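Local coordinates for protein cadherin-related family member 2 (Homo sapiens, PDB 5CZR) that mediates calcium-dependent adhesion between neighbouring microvilli by pairing with CDHR5, this chain being its first two extracellular cadherin repeats, at residues T12-P17 and Q25-V30; P17-V22 and G192-T197; Y49-T54 and V60-A65; T77-V80 and I85-Q88; L157-I160 and I166-N169. One frame throughout, in Å; residues are numbered along the deposited sequence.

Contact 1: residues T12-P17 and Q25-V30; sequences TSVILP and QAFWLV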
# COMPACT_ATOMS: atom_id res chain seq x y z
N THR A 12 -14.60 -1.16 23.27
CA THR A 12 -13.84 0.10 23.24
C THR A 12 -13.15 0.34 21.89
O THR A 12 -12.96 1.48 21.47
CB THR A 12 -12.73 0.13 24.32
OG1 THR A 12 -11.81 -0.93 24.09
CG2 THR A 12 -13.34 -0.05 25.71
N SER A 13 -12.83 -0.74 21.18
CA SER A 13 -12.19 -0.64 19.91
C SER A 13 -12.53 -1.81 19.02
O SER A 13 -12.91 -2.89 19.47
CB SER A 13 -10.68 -0.59 20.09
OG SER A 13 -10.22 -1.91 20.43
N VAL A 14 -12.25 -1.61 17.73
CA VAL A 14 -12.33 -2.69 16.77
C VAL A 14 -11.28 -2.49 15.67
O VAL A 14 -10.97 -1.35 15.31
CB VAL A 14 -13.74 -2.76 16.16
CG1 VAL A 14 -14.05 -1.49 15.35
CG2 VAL A 14 -13.89 -3.98 15.30
N ILE A 15 -10.74 -3.61 15.18
CA ILE A 15 -9.72 -3.60 14.15
C ILE A 15 -10.34 -4.10 12.88
O ILE A 15 -10.98 -5.13 12.89
CB ILE A 15 -8.58 -4.52 14.51
CG1 ILE A 15 -7.83 -3.95 15.71
CG2 ILE A 15 -7.60 -4.65 13.35
CD1 ILE A 15 -6.85 -4.93 16.34
N LEU A 16 -10.16 -3.36 11.81
CA LEU A 16 -10.75 -3.70 10.53
C LEU A 16 -9.72 -3.48 9.46
O LEU A 16 -8.97 -2.51 9.49
CB LEU A 16 -11.97 -2.85 10.23
CG LEU A 16 -13.16 -3.00 11.20
CD1 LEU A 16 -14.24 -1.95 10.96
CD2 LEU A 16 -13.76 -4.40 11.10
N PRO A 17 -9.67 -4.38 8.48
CA PRO A 17 -8.80 -4.13 7.33
C PRO A 17 -9.34 -3.07 6.37
O PRO A 17 -10.54 -3.00 6.13
CB PRO A 17 -8.78 -5.50 6.64
CG PRO A 17 -10.11 -6.08 6.96
CD PRO A 17 -10.51 -5.58 8.30
N GLN A 25 -20.20 -7.62 6.59
CA GLN A 25 -20.15 -7.57 8.04
C GLN A 25 -18.77 -7.05 8.52
O GLN A 25 -17.73 -7.55 8.11
CB GLN A 25 -20.41 -8.94 8.66
CG GLN A 25 -20.25 -8.93 10.16
CD GLN A 25 -20.52 -10.28 10.76
OE1 GLN A 25 -19.70 -10.85 11.47
NE2 GLN A 25 -21.72 -10.81 10.49
N ALA A 26 -18.80 -6.03 9.36
CA ALA A 26 -17.59 -5.48 9.97
C ALA A 26 -17.35 -6.08 11.36
O ALA A 26 -16.27 -6.55 11.66
CB ALA A 26 -17.72 -3.98 10.05
N PHE A 27 -18.38 -6.05 12.21
CA PHE A 27 -18.31 -6.60 13.57
C PHE A 27 -19.72 -6.56 14.19
O PHE A 27 -20.67 -6.07 13.55
CB PHE A 27 -17.33 -5.82 14.46
CG PHE A 27 -17.68 -4.35 14.61
CD1 PHE A 27 -17.45 -3.46 13.56
CD2 PHE A 27 -18.27 -3.87 15.75
CE1 PHE A 27 -17.75 -2.11 13.68
CE2 PHE A 27 -18.59 -2.53 15.87
CZ PHE A 27 -18.30 -1.64 14.84
N TRP A 28 -19.83 -7.12 15.38
CA TRP A 28 -21.06 -7.18 16.14
C TRP A 28 -20.95 -6.24 17.33
O TRP A 28 -19.96 -6.31 18.10
CB TRP A 28 -21.31 -8.61 16.63
CG TRP A 28 -21.74 -9.54 15.54
CD1 TRP A 28 -20.92 -10.23 14.69
CD2 TRP A 28 -23.09 -9.85 15.15
NE1 TRP A 28 -21.68 -10.97 13.81
CE2 TRP A 28 -23.01 -10.76 14.07
CE3 TRP A 28 -24.35 -9.49 15.64
CZ2 TRP A 28 -24.16 -11.29 13.43
CZ3 TRP A 28 -25.51 -10.01 15.01
CH2 TRP A 28 -25.40 -10.90 13.92
N LEU A 29 -21.92 -5.35 17.48
CA LEU A 29 -22.08 -4.62 18.74
C LEU A 29 -22.78 -5.53 19.73
O LEU A 29 -23.80 -6.14 19.41
CB LEU A 29 -22.89 -3.34 18.54
CG LEU A 29 -22.20 -2.21 17.80
CD1 LEU A 29 -23.20 -1.14 17.39
CD2 LEU A 29 -21.10 -1.61 18.67
N VAL A 30 -22.20 -5.65 20.93
CA VAL A 30 -22.70 -6.58 21.94
C VAL A 30 -22.70 -5.89 23.30
O VAL A 30 -21.74 -5.25 23.71
CB VAL A 30 -21.86 -7.89 22.04
CG1 VAL A 30 -22.69 -8.97 22.73
CG2 VAL A 30 -21.40 -8.42 20.70

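Contact 2: residues P17-V22 and G192-T197; sequences PEDLPV and GMYHNT. With CA (calcium ion), chain F; CA (calcium ion), chain G.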
# COMPACT_ATOMS: atom_id res chain seq x y z
N PRO A 17 -9.67 -4.38 8.48
CA PRO A 17 -8.80 -4.13 7.33
C PRO A 17 -9.34 -3.07 6.37
O PRO A 17 -10.54 -3.00 6.13
CB PRO A 17 -8.78 -5.50 6.64
CG PRO A 17 -10.11 -6.08 6.96
CD PRO A 17 -10.51 -5.58 8.30
N GLU A 18 -8.43 -2.28 5.80
CA GLU A 18 -8.81 -1.16 4.94
C GLU A 18 -9.51 -1.63 3.65
O GLU A 18 -10.26 -0.86 3.07
CB GLU A 18 -7.62 -0.24 4.61
CG GLU A 18 -6.51 -0.88 3.77
CD GLU A 18 -5.59 0.12 3.12
OE1 GLU A 18 -4.39 -0.17 3.02
OE2 GLU A 18 -6.07 1.19 2.69
N ASP A 19 -9.27 -2.87 3.23
CA ASP A 19 -9.91 -3.44 2.04
C ASP A 19 -11.29 -4.12 2.27
O ASP A 19 -11.80 -4.79 1.40
CB ASP A 19 -8.94 -4.40 1.33
CG ASP A 19 -8.47 -5.53 2.22
OD1 ASP A 19 -8.98 -5.68 3.33
OD2 ASP A 19 -7.57 -6.28 1.79
N LEU A 20 -11.90 -3.93 3.44
CA LEU A 20 -13.20 -4.51 3.75
C LEU A 20 -14.15 -3.96 2.72
O LEU A 20 -14.24 -2.77 2.56
CB LEU A 20 -13.63 -4.12 5.16
CG LEU A 20 -14.89 -4.76 5.77
CD1 LEU A 20 -14.74 -6.25 5.94
CD2 LEU A 20 -15.20 -4.11 7.13
N PRO A 21 -14.83 -4.84 1.96
CA PRO A 21 -15.81 -4.30 1.02
C PRO A 21 -17.07 -3.71 1.66
O PRO A 21 -17.57 -4.22 2.67
CB PRO A 21 -16.21 -5.53 0.16
CG PRO A 21 -15.35 -6.65 0.59
CD PRO A 21 -14.78 -6.31 1.95
N VAL A 22 -17.59 -2.67 1.03
CA VAL A 22 -18.86 -2.09 1.40
C VAL A 22 -19.93 -3.15 1.30
O VAL A 22 -19.99 -3.87 0.33
CB VAL A 22 -19.22 -0.90 0.48
CG1 VAL A 22 -20.67 -0.45 0.69
CG2 VAL A 22 -18.26 0.25 0.74
N GLY A 192 2.45 -8.13 0.80
CA GLY A 192 1.64 -8.18 2.01
C GLY A 192 0.22 -8.57 1.60
O GLY A 192 -0.04 -8.77 0.41
N MET A 193 -0.68 -8.65 2.57
CA MET A 193 -2.08 -9.00 2.33
C MET A 193 -2.84 -7.91 1.59
O MET A 193 -2.72 -6.73 1.93
CB MET A 193 -2.85 -9.22 3.63
CG MET A 193 -2.80 -10.61 4.22
SD MET A 193 -3.73 -11.87 3.32
CE MET A 193 -2.38 -13.04 3.20
N TYR A 194 -3.61 -8.32 0.60
CA TYR A 194 -4.56 -7.46 -0.08
C TYR A 194 -5.63 -8.37 -0.68
O TYR A 194 -5.31 -9.41 -1.31
CB TYR A 194 -3.88 -6.61 -1.16
CG TYR A 194 -4.77 -5.56 -1.84
CD1 TYR A 194 -5.75 -4.85 -1.13
CD2 TYR A 194 -4.59 -5.24 -3.16
CE1 TYR A 194 -6.54 -3.90 -1.75
CE2 TYR A 194 -5.36 -4.28 -3.78
CZ TYR A 194 -6.32 -3.62 -3.08
OH TYR A 194 -7.09 -2.67 -3.70
N HIS A 195 -6.90 -8.00 -0.44
CA HIS A 195 -8.05 -8.78 -0.91
C HIS A 195 -7.93 -10.21 -0.46
O HIS A 195 -8.24 -11.16 -1.21
CB HIS A 195 -8.13 -8.73 -2.43
CG HIS A 195 -8.49 -7.38 -2.96
ND1 HIS A 195 -7.89 -6.86 -4.09
CD2 HIS A 195 -9.42 -6.48 -2.58
CE1 HIS A 195 -8.43 -5.68 -4.37
NE2 HIS A 195 -9.35 -5.43 -3.47
N ASN A 196 -7.43 -10.38 0.76
CA ASN A 196 -7.44 -11.67 1.41
C ASN A 196 -6.35 -12.61 0.97
O ASN A 196 -6.35 -13.76 1.37
CB ASN A 196 -8.80 -12.37 1.22
CG ASN A 196 -10.01 -11.39 1.27
OD1 ASN A 196 -10.09 -10.56 2.17
ND2 ASN A 196 -10.90 -11.46 0.27
N THR A 197 -5.37 -12.11 0.22
CA THR A 197 -4.32 -12.98 -0.29
C THR A 197 -2.98 -12.27 -0.33
O THR A 197 -2.91 -11.02 -0.43
CB THR A 197 -4.73 -13.53 -1.68
OG1 THR A 197 -4.00 -14.71 -1.94
CG2 THR A 197 -4.45 -12.55 -2.79
CA CA F . -5.76 2.53 0.89
CA CA G . -2.32 0.40 2.16
O HOH W 1 -7.83 2.24 0.11
O HOH W 2 -4.82 3.33 -0.90

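Contact 3: residues Y49-T54 and V60-A65; sequences YFFAVT and VKLASA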
# COMPACT_ATOMS: atom_id res chain seq x y z
N TYR A 49 -21.33 7.39 9.26
CA TYR A 49 -21.68 7.05 7.88
C TYR A 49 -20.82 5.90 7.29
O TYR A 49 -21.16 5.34 6.26
CB TYR A 49 -21.58 8.28 6.96
CG TYR A 49 -20.13 8.70 6.68
CD1 TYR A 49 -19.42 8.13 5.65
CD2 TYR A 49 -19.50 9.68 7.46
CE1 TYR A 49 -18.10 8.51 5.39
CE2 TYR A 49 -18.18 10.05 7.21
CZ TYR A 49 -17.47 9.44 6.18
OH TYR A 49 -16.17 9.80 5.90
N PHE A 50 -19.69 5.61 7.92
CA PHE A 50 -18.88 4.46 7.54
C PHE A 50 -19.59 3.12 7.74
O PHE A 50 -19.15 2.12 7.16
CB PHE A 50 -17.55 4.40 8.32
CG PHE A 50 -16.50 5.30 7.79
CD1 PHE A 50 -15.80 4.99 6.64
CD2 PHE A 50 -16.19 6.50 8.46
CE1 PHE A 50 -14.85 5.87 6.13
CE2 PHE A 50 -15.21 7.35 7.98
CZ PHE A 50 -14.53 7.03 6.81
N PHE A 51 -20.61 3.09 8.60
CA PHE A 51 -21.25 1.85 8.98
C PHE A 51 -22.79 1.94 8.92
O PHE A 51 -23.37 3.02 8.86
CB PHE A 51 -20.85 1.48 10.40
CG PHE A 51 -19.38 1.30 10.60
CD1 PHE A 51 -18.73 0.14 10.10
CD2 PHE A 51 -18.62 2.24 11.33
CE1 PHE A 51 -17.37 -0.04 10.30
CE2 PHE A 51 -17.25 2.08 11.47
CZ PHE A 51 -16.62 0.94 10.96
N ALA A 52 -23.42 0.77 8.96
CA ALA A 52 -24.86 0.65 9.08
C ALA A 52 -25.12 -0.42 10.09
O ALA A 52 -24.70 -1.56 9.91
CB ALA A 52 -25.50 0.29 7.75
N VAL A 53 -25.77 -0.02 11.19
CA VAL A 53 -26.06 -0.95 12.31
C VAL A 53 -27.46 -1.54 12.06
O VAL A 53 -28.38 -0.80 11.76
CB VAL A 53 -26.04 -0.20 13.66
CG1 VAL A 53 -26.37 -1.14 14.77
CG2 VAL A 53 -24.66 0.46 13.92
N THR A 54 -27.59 -2.85 12.21
CA THR A 54 -28.88 -3.51 12.28
C THR A 54 -29.39 -3.39 13.71
O THR A 54 -28.84 -4.01 14.60
CB THR A 54 -28.77 -5.01 11.88
OG1 THR A 54 -28.23 -5.09 10.57
CG2 THR A 54 -30.15 -5.70 11.88
N VAL A 60 -23.02 -5.00 12.55
CA VAL A 60 -22.54 -3.78 11.91
C VAL A 60 -21.96 -4.12 10.55
O VAL A 60 -21.07 -5.00 10.44
CB VAL A 60 -21.49 -3.07 12.78
CG1 VAL A 60 -21.13 -1.75 12.16
CG2 VAL A 60 -22.04 -2.85 14.18
N LYS A 61 -22.45 -3.44 9.52
CA LYS A 61 -21.96 -3.63 8.15
C LYS A 61 -21.25 -2.38 7.69
O LYS A 61 -21.63 -1.25 8.12
CB LYS A 61 -23.11 -3.96 7.24
CG LYS A 61 -23.68 -5.33 7.53
CD LYS A 61 -24.85 -5.63 6.64
CE LYS A 61 -25.37 -7.02 6.92
NZ LYS A 61 -26.47 -7.35 5.97
N LEU A 62 -20.22 -2.54 6.88
CA LEU A 62 -19.52 -1.37 6.35
C LEU A 62 -20.41 -0.70 5.28
O LEU A 62 -20.97 -1.39 4.42
CB LEU A 62 -18.20 -1.77 5.70
CG LEU A 62 -17.28 -0.59 5.36
CD1 LEU A 62 -16.64 -0.04 6.62
CD2 LEU A 62 -16.21 -1.06 4.36
N ALA A 63 -20.56 0.62 5.37
CA ALA A 63 -21.42 1.36 4.48
C ALA A 63 -20.65 2.33 3.63
O ALA A 63 -21.21 2.89 2.69
CB ALA A 63 -22.50 2.12 5.26
N SER A 64 -19.39 2.56 3.93
CA SER A 64 -18.54 3.42 3.09
C SER A 64 -17.10 2.95 3.21
O SER A 64 -16.67 2.50 4.28
CB SER A 64 -18.68 4.87 3.54
OG SER A 64 -18.21 5.74 2.52
N ALA A 65 -16.36 3.06 2.13
CA ALA A 65 -15.00 2.46 2.04
C ALA A 65 -14.06 3.06 3.06
O ALA A 65 -14.06 4.26 3.25
CB ALA A 65 -14.39 2.58 0.61

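Contact 4: residues T77-V80 and I85-Q88; sequences TISV and IQVQ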
# COMPACT_ATOMS: atom_id res chain seq x y z
N THR A 77 -19.52 7.08 17.80
CA THR A 77 -20.35 6.91 18.97
C THR A 77 -21.23 5.70 18.76
O THR A 77 -21.93 5.58 17.75
CB THR A 77 -21.20 8.17 19.25
OG1 THR A 77 -20.31 9.26 19.48
CG2 THR A 77 -22.05 7.98 20.51
N ILE A 78 -21.15 4.77 19.71
CA ILE A 78 -21.99 3.63 19.68
C ILE A 78 -23.05 3.74 20.75
O ILE A 78 -22.83 4.29 21.81
CB ILE A 78 -21.20 2.32 19.78
CG1 ILE A 78 -20.32 2.29 21.04
CG2 ILE A 78 -20.35 2.13 18.53
CD1 ILE A 78 -19.75 0.90 21.33
N SER A 79 -24.19 3.12 20.48
CA SER A 79 -25.35 3.24 21.35
C SER A 79 -26.03 1.86 21.57
O SER A 79 -26.20 1.09 20.63
CB SER A 79 -26.36 4.17 20.69
OG SER A 79 -27.51 4.31 21.48
N VAL A 80 -26.39 1.59 22.82
CA VAL A 80 -27.29 0.51 23.13
C VAL A 80 -28.42 1.04 24.02
O VAL A 80 -28.20 1.82 24.93
CB VAL A 80 -26.56 -0.67 23.81
CG1 VAL A 80 -25.86 -0.23 25.10
CG2 VAL A 80 -27.54 -1.80 24.09
N ILE A 85 -33.79 3.36 28.71
CA ILE A 85 -32.65 4.26 28.69
C ILE A 85 -31.72 3.98 27.51
O ILE A 85 -31.49 2.82 27.14
CB ILE A 85 -31.91 4.22 30.05
CG1 ILE A 85 -30.89 5.38 30.13
CG2 ILE A 85 -31.30 2.83 30.33
CD1 ILE A 85 -30.24 5.57 31.51
N GLN A 86 -31.16 5.07 26.98
CA GLN A 86 -30.18 5.01 25.93
C GLN A 86 -28.78 5.17 26.52
O GLN A 86 -28.57 6.07 27.31
CB GLN A 86 -30.45 6.14 24.94
CG GLN A 86 -29.45 6.14 23.80
CD GLN A 86 -29.74 7.14 22.72
OE1 GLN A 86 -30.46 8.12 22.91
NE2 GLN A 86 -29.17 6.88 21.52
N VAL A 87 -27.85 4.30 26.15
CA VAL A 87 -26.48 4.32 26.67
C VAL A 87 -25.49 4.44 25.49
O VAL A 87 -25.56 3.67 24.55
CB VAL A 87 -26.17 2.99 27.46
CG1 VAL A 87 -24.68 2.88 27.88
CG2 VAL A 87 -27.09 2.88 28.66
N GLN A 88 -24.62 5.44 25.55
CA GLN A 88 -23.76 5.80 24.43
C GLN A 88 -22.33 5.90 24.90
O GLN A 88 -22.07 6.35 26.02
CB GLN A 88 -24.17 7.12 23.84
CG GLN A 88 -25.62 7.17 23.43
CD GLN A 88 -25.99 8.46 22.70
OE1 GLN A 88 -25.51 8.72 21.60
NE2 GLN A 88 -26.90 9.23 23.28

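Contact 5: residues L157-I160 and I166-N169; sequences LFRI and IVLN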
# COMPACT_ATOMS: atom_id res chain seq x y z
N LEU A 157 25.70 -5.83 -18.38
CA LEU A 157 26.39 -4.57 -18.57
C LEU A 157 26.03 -3.52 -17.50
O LEU A 157 26.83 -2.66 -17.17
CB LEU A 157 26.06 -4.02 -19.95
CG LEU A 157 27.07 -3.12 -20.61
CD1 LEU A 157 28.48 -3.69 -20.52
CD2 LEU A 157 26.67 -2.95 -22.07
N PHE A 158 24.82 -3.62 -16.97
CA PHE A 158 24.34 -2.69 -15.97
C PHE A 158 23.78 -3.46 -14.80
O PHE A 158 23.32 -4.58 -14.96
CB PHE A 158 23.28 -1.77 -16.55
CG PHE A 158 23.77 -0.95 -17.71
CD1 PHE A 158 24.46 0.22 -17.48
CD2 PHE A 158 23.56 -1.37 -19.01
CE1 PHE A 158 24.93 0.98 -18.52
CE2 PHE A 158 23.98 -0.61 -20.08
CZ PHE A 158 24.70 0.56 -19.83
N ARG A 159 23.89 -2.87 -13.62
CA ARG A 159 23.32 -3.46 -12.45
C ARG A 159 22.61 -2.34 -11.72
O ARG A 159 23.06 -1.19 -11.74
CB ARG A 159 24.40 -4.23 -11.69
CG ARG A 159 24.10 -4.58 -10.26
CD ARG A 159 25.34 -4.79 -9.41
NE ARG A 159 25.04 -5.44 -8.10
CZ ARG A 159 25.92 -5.66 -7.13
NH1 ARG A 159 25.53 -6.26 -6.01
NH2 ARG A 159 27.18 -5.30 -7.26
N ILE A 160 21.47 -2.64 -11.13
CA ILE A 160 20.79 -1.64 -10.28
C ILE A 160 20.91 -2.04 -8.82
O ILE A 160 20.67 -3.18 -8.49
CB ILE A 160 19.33 -1.42 -10.71
CG1 ILE A 160 18.73 -0.24 -9.99
CG2 ILE A 160 18.47 -2.68 -10.51
CD1 ILE A 160 17.51 0.36 -10.66
N ILE A 166 22.02 2.96 -10.65
CA ILE A 166 22.40 2.05 -11.68
C ILE A 166 23.90 2.23 -11.90
O ILE A 166 24.38 3.32 -12.13
CB ILE A 166 21.60 2.36 -12.97
CG1 ILE A 166 20.14 2.05 -12.72
CG2 ILE A 166 22.12 1.57 -14.16
CD1 ILE A 166 19.23 2.75 -13.68
N VAL A 167 24.60 1.11 -11.91
CA VAL A 167 26.05 1.09 -12.11
C VAL A 167 26.46 0.39 -13.40
O VAL A 167 25.83 -0.59 -13.86
CB VAL A 167 26.81 0.48 -10.91
CG1 VAL A 167 26.61 1.33 -9.69
CG2 VAL A 167 26.42 -0.96 -10.64
N LEU A 168 27.58 0.86 -13.96
CA LEU A 168 28.18 0.20 -15.10
C LEU A 168 28.88 -1.07 -14.61
O LEU A 168 29.71 -1.04 -13.70
CB LEU A 168 29.17 1.13 -15.78
CG LEU A 168 29.81 0.57 -17.03
CD1 LEU A 168 28.75 0.35 -18.10
CD2 LEU A 168 30.92 1.50 -17.53
N ASN A 169 28.54 -2.19 -15.23
CA ASN A 169 29.08 -3.48 -14.80
C ASN A 169 29.97 -4.19 -15.84
O ASN A 169 30.48 -5.27 -15.58
CB ASN A 169 27.90 -4.34 -14.42
CG ASN A 169 28.28 -5.53 -13.59
OD1 ASN A 169 28.76 -5.38 -12.49
ND2 ASN A 169 28.07 -6.71 -14.12

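Contact 1: residues T12-P17 and Q25-V30
With chi1 of 59°, Phe27 has CG lodged between its backbone N and carbonyl carbon, and Val14 places CG1 in the same crowded position (chi1 65°); the two settings bring the valine's methyls against the phenyl ring. CG1 lies over one ring face, 4.3 Å from the Phe27 centroid and 17° off the ring normal, a CH-pi contact offset toward the rim. CG2, anti to the valine N, rests against the root of the ring, 3.9 Å from Phe27 CG, and the two side chains cross at about a right angle. Leu16 straddles Ala26: CD1 and CD2 each come within 4.1 Å of Ala26 CB, while CD2 also touches the alanine carbonyl, 3.4 Å from Ala26 O. No hydrogen bond joins the segments, whose strands run nearly antiparallel with axes 8.0 Å apart, so they meet through apolar side chains from two different sheets of a cadherin beta sandwich. Ala26 and Phe27 together face Val60 in a classic beta bulge. Strand 13-17 lies at one margin of its sheet, parallel to strand 86-96, whose Met91 touches both Val14 and Phe27; Phe51 of strand 51-53, in Ala26's own sheet, packs on Ala26 and reaches across the sandwich to Leu16.

Contact 2: residues P17-V22 and G192-T197
Asp19 and His195 are joined by the one hydrogen bond between these two segments: the backbone N-H of His195 points to the aspartate carboxylate, with 2.9 Å from His195 N to Asp19 OD2 and an angle of 149° at the hydrogen. The donor comes to the anti side of the carboxylate, 30° out of its plane. Asp19 turns its CG between backbone N and carbonyl carbon (chi1 58°), which carries the carboxylate across to the 192-197 segment. Beside this bond Asp19 also packs on Tyr194, its CB 3.9 Å from Tyr194 CE1 and its OD2 3.7 Å from Tyr194 CD1. Around this small tight patch the contact is looser. The imidazole of His195 approaches Asp19 CB no nearer than 4.5 Å from its CD2, laying one face over the rim of the Tyr194 ring instead, and Asn196 lies at the exposed margin of the type I' turn from Tyr194 to Thr197. Glu18, one residue before Asp19, is buried and extended toward the calcium sites: its OE2 binds one calcium ion at 2.3 Å and its OE1 a second calcium ion at 2.3 Å. Asp67, Glu69, Asp97, Arg98, Asp100 and Asp133 supply further ligands to this pair of ions, the calcium-bound linker characteristic of successive cadherin repeats. The 17-22 loop connects strand 13-17 to strand 25-32 of the first repeat, and strand 192-194, paired with strand 197-199 in a two-stranded hairpin, reaches it from the second.

Contact 3: residues Y49-T54 and V60-A65
Strands 51-53 and 60-62 run antiparallel with axes 4.6 Å apart, Ala52 and Lys61 forming a hydrogen-bonded pair through N-H and carbonyl in both directions. Just before strand 51-53, Phe50 O accepts two bonds from residues past the end of strand 59-62, a nearly straight one from Ala63 N (2.7 Å from Phe50 O) and a longer, more bent one from Ser64 N. Phe51, with CG anti to its carbonyl carbon (chi1 -60°), sets CB 3.7 Å from Val60 CG1 and its ring atom CE1 3.8 Å from Leu62 CD1, while Lys61 O lies in plane at the ring edge. The neighbouring Phe50 meets the chain differently: its ring edge faces backbone oxygens, with CE1 3.4 Å from Ala65 O. Tyr49 likewise presents an edge, to Ser64 OG. Without the Phe51 ring, as with an alanine here, Val60 CG1 and Leu62 CD1 would probably lose the surface they rest on and a gap would open in the buried layer. The pair is a beta hairpin at one margin of its four-stranded sheet; strand 59-62 pairs on its other side with strand 25-32, and Met43 of strand 40-44 in the opposing sheet packs on Phe51, Val53 and Val60.

Contact 4: residues T77-V80 and I85-Q88
Val80 and Val87 grip each other through the shortest polar bonds of this contact, each backbone N giving its hydrogen to the other's carbonyl, with 2.8 Å from Val80 N to Val87 O and 2.8 Å from Val87 N to Val80 O. On the buried face the two valines lie side by side and point the same way, Val80 CG1 4.0 Å from Val87 CB. Ser79 and Gln88 form the adjoining non-hydrogen-bonded pair, where Val87 O also receives a CA-H contact from Ser79, and Gln88 CA makes a similar one to Ile78 O, 3.2 Å away. The strands are the facing arms of the beta hairpin formed by strands 73-81 and 86-96, central in the second sheet of the first cadherin repeat. On the hairpin's other face, Ser79 OG, anti to the serine N (chi1 180°), turns toward Gln86, whose extended chain brings its amide across the strands. Gln86 NE2 donates to Ser79 OG at 3.1 Å in an almost straight bond, and the hydroxyl oxygen sits in the amide plane. Were Ser79 replaced by an alanine, the Gln86 amide would be likely to lose this acceptor and turn more freely. Farther along, Thr77 CG2 lies 3.7 Å from Gln88 OE1 and 4.0 Å from Gln88 CB. Strand 40-44 borders the 73-81 arm, and Phe7 of the opposing sheet packs on both Ile78 and Val80.

Contact 5: residues L157-I160 and I166-N169
Phe158 reaches across toward Leu168 with its CG anti to the carbonyl carbon (chi1 -60°). Its CB lies 4.3 Å from Ile166 CG2 and 3.9 Å from Val167 O; farther out CD1 still skirts that carbonyl, and CE1 meets Leu168 CD1 at 3.9 Å. The ring then enters the interior of the repeat, where Tyr181 stands edge-to-face against it. Leu168 CD1 also touches the backbone, 3.7 Å from Leu157 O. Beyond Phe158 on the same side of the hairpin, Ile160 runs its CD1 to within 3.7 Å of Ile166 CG1, so apolar branches pack against one another along this inward face. The opposite face is more polar: Arg159 lies beside Val167, its CB 4.0 Å from Val167 CG2, before its extended chain leads the guanidinium away. Asn169 brings CB up against Leu157 O, while its ND2 is hydrogen-bonded to His156 O. Beneath the side chains, Arg159 and Val167 exchange two backbone hydrogen bonds, and Asn169 N closes the end with a short bond to Leu157 O, 2.6 Å. Strand 165-168 pairs onward with strand 123-130, leaving strand 158-160 as the outermost strand of its sheet within this chain. This antiparallel hairpin, one side turned into the core between two sheets, is characteristic of the Greek-key beta sandwich of cadherin repeats, here the second.

Overall arrangement
Contacts 1, 3 and 4 all lie in the sandwich of the first cadherin repeat, and contact 5 belongs to the second, with its centre about 50 Å from that of contact 1 and about 64 Å from that of contact 4. Contact 1 touches both hairpins: Leu16 CD1 packs 3.7 Å from Phe51 CE1 of contact 3, and Leu29 CD2 lies 3.8 Å from Ile78 CG2 of contact 4. Contact 2 joins the two repeats beside the linker calcium ions and shares Pro17 with contact 1. Contacts 3 and 5 are equivalent hairpins in successive repeats. At the far end of the first repeat, the side chain of Ile85 in contact 4 lies about 6 Å from another calcium ion.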